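Local coordinates for protein chitinase (Paenibacillus sp. FPU-7, PDB 5GZT) that probably cuts chitin and chitodextrins at random internal beta-1,4 linkages between N-acetylglucosamine units, using glycoside hydrolase family 18 domains, at residues P492-H497 and R536-V541. Numbering follows the deposited sequence.
Sequences PATSHH and RVWQNV
The hydroxyl of T494, the residue that lies over the indole of W538, is gripped twice: OG1 donates to the carbonyl O of G547 and accepts from the backbone N of E550. With OG1 turned that way (chi1 64°), the methyl CG2 sits anti to the carbonyl carbon and drops onto the five-membered ring of W538, 3.9 Å from its centroid and 17° off the ring normal, a CH-pi contact. The same methyl meets V541 tip to tip, CG2 to CG2 at 3.7 Å. T494 CA rests on the same indole nearer the rim, 3.7 Å from W538 CE2. The backbone of 492-497 continues along the tryptophan: A493 O lies 3.4 Å from W538 NE1, whose weak hydrogen bond goes to D491 O. S495 O lies obliquely 3.3 Å from W538 CH2. At the other end, R536 CG, anti to the carbonyl carbon (chi1 -73°), lies over one face of the H497 ring, 3.8 Å from the centroid; beyond it the chain bends and NE forms a salt bridge with D485. Without the indole, as with an alanine at W538, the T494 methyl and the S495 carbonyl would probably face a gap. Strand 534-538 follows barrel strand 527-532 and belongs to an antiparallel sheet inserted before the last barrel strand, consistent with the chitinase insertion domain of family 18. Between the two segments the adhesion is therefore chiefly carbon over ring faces, with two backbone carbonyls set obliquely to the indole, and the clear polar bonds of T494 and R536 go to other parts of the domain.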
# COMPACT_ATOMS: atom_id res chain seq x y z
N PRO B 492 -28.46 -12.80 -9.98
CA PRO B 492 -29.84 -12.50 -10.16
C PRO B 492 -30.42 -11.51 -9.12
O PRO B 492 -31.49 -10.97 -9.38
CB PRO B 492 -30.55 -13.87 -9.98
CG PRO B 492 -29.55 -14.72 -9.32
CD PRO B 492 -28.21 -14.23 -9.70
N ALA B 493 -29.76 -11.30 -7.95
CA ALA B 493 -30.23 -10.27 -6.99
C ALA B 493 -29.02 -9.45 -6.57
O ALA B 493 -27.84 -9.88 -6.76
CB ALA B 493 -30.92 -10.93 -5.76
N THR B 494 -29.32 -8.24 -6.09
CA THR B 494 -28.31 -7.28 -5.72
C THR B 494 -27.58 -7.69 -4.44
O THR B 494 -28.15 -8.33 -3.52
CB THR B 494 -28.90 -5.87 -5.55
OG1 THR B 494 -29.83 -5.87 -4.47
CG2 THR B 494 -29.62 -5.37 -6.79
N SER B 495 -26.32 -7.31 -4.35
CA SER B 495 -25.59 -7.42 -3.11
C SER B 495 -24.39 -6.51 -3.13
O SER B 495 -24.26 -5.65 -3.98
CB SER B 495 -25.19 -8.90 -2.84
OG SER B 495 -24.79 -9.08 -1.47
N HIS B 496 -23.55 -6.63 -2.13
CA HIS B 496 -22.30 -5.82 -2.02
C HIS B 496 -21.21 -6.47 -2.75
O HIS B 496 -21.06 -7.71 -2.68
CB HIS B 496 -21.86 -5.70 -0.55
CG HIS B 496 -22.92 -5.15 0.34
ND1 HIS B 496 -23.43 -3.87 0.18
CD2 HIS B 496 -23.60 -5.70 1.37
CE1 HIS B 496 -24.41 -3.68 1.05
NE2 HIS B 496 -24.51 -4.76 1.81
N HIS B 497 -20.42 -5.70 -3.50
CA HIS B 497 -19.28 -6.25 -4.26
C HIS B 497 -17.95 -6.26 -3.53
O HIS B 497 -17.03 -6.99 -3.97
CB HIS B 497 -19.18 -5.58 -5.66
CG HIS B 497 -18.13 -4.54 -5.83
ND1 HIS B 497 -18.39 -3.17 -5.79
CD2 HIS B 497 -16.85 -4.65 -6.21
CE1 HIS B 497 -17.29 -2.51 -6.05
NE2 HIS B 497 -16.34 -3.39 -6.35
N ARG B 536 -20.11 -1.63 -8.54
CA ARG B 536 -20.84 -2.60 -9.38
C ARG B 536 -22.27 -2.17 -9.35
O ARG B 536 -22.78 -1.78 -8.26
CB ARG B 536 -20.70 -4.04 -8.87
CG ARG B 536 -19.33 -4.59 -9.12
CD ARG B 536 -19.29 -5.13 -10.60
NE ARG B 536 -17.92 -5.41 -11.02
CZ ARG B 536 -17.58 -5.58 -12.29
NH1 ARG B 536 -18.48 -5.65 -13.23
NH2 ARG B 536 -16.33 -5.71 -12.57
N VAL B 537 -22.92 -2.23 -10.53
CA VAL B 537 -24.20 -1.67 -10.82
C VAL B 537 -25.14 -2.77 -11.24
O VAL B 537 -24.70 -3.68 -11.98
CB VAL B 537 -24.07 -0.63 -11.97
CG1 VAL B 537 -25.37 0.01 -12.27
CG2 VAL B 537 -23.11 0.49 -11.59
N TRP B 538 -26.40 -2.70 -10.79
CA TRP B 538 -27.50 -3.49 -11.32
C TRP B 538 -28.60 -2.56 -11.79
O TRP B 538 -28.97 -1.62 -11.06
CB TRP B 538 -28.13 -4.38 -10.28
CG TRP B 538 -27.41 -5.59 -9.83
CD1 TRP B 538 -27.82 -6.92 -10.01
CD2 TRP B 538 -26.28 -5.65 -8.95
NE1 TRP B 538 -26.99 -7.75 -9.33
CE2 TRP B 538 -26.06 -7.00 -8.65
CE3 TRP B 538 -25.50 -4.67 -8.30
CZ2 TRP B 538 -25.03 -7.43 -7.78
CZ3 TRP B 538 -24.46 -5.08 -7.48
CH2 TRP B 538 -24.25 -6.45 -7.20
N GLN B 539 -29.12 -2.79 -13.01
CA GLN B 539 -30.30 -2.07 -13.51
C GLN B 539 -31.53 -2.91 -13.40
O GLN B 539 -31.46 -4.13 -13.12
CB GLN B 539 -30.04 -1.63 -14.97
CG GLN B 539 -29.00 -0.53 -15.04
CD GLN B 539 -28.83 0.05 -16.44
OE1 GLN B 539 -29.11 -0.61 -17.46
NE2 GLN B 539 -28.29 1.26 -16.48
N ASN B 540 -32.67 -2.28 -13.57
CA ASN B 540 -33.97 -2.94 -13.45
C ASN B 540 -34.12 -3.79 -12.20
O ASN B 540 -34.63 -4.93 -12.26
CB ASN B 540 -34.24 -3.82 -14.74
CG ASN B 540 -34.27 -2.96 -16.00
OD1 ASN B 540 -34.96 -1.98 -16.05
ND2 ASN B 540 -33.38 -3.21 -16.89
N VAL B 541 -33.87 -3.15 -11.06
CA VAL B 541 -34.00 -3.79 -9.75
C VAL B 541 -35.38 -3.49 -9.26
O VAL B 541 -35.86 -2.38 -9.42
CB VAL B 541 -32.92 -3.21 -8.80
CG1 VAL B 541 -33.04 -3.71 -7.36
CG2 VAL B 541 -31.54 -3.49 -9.37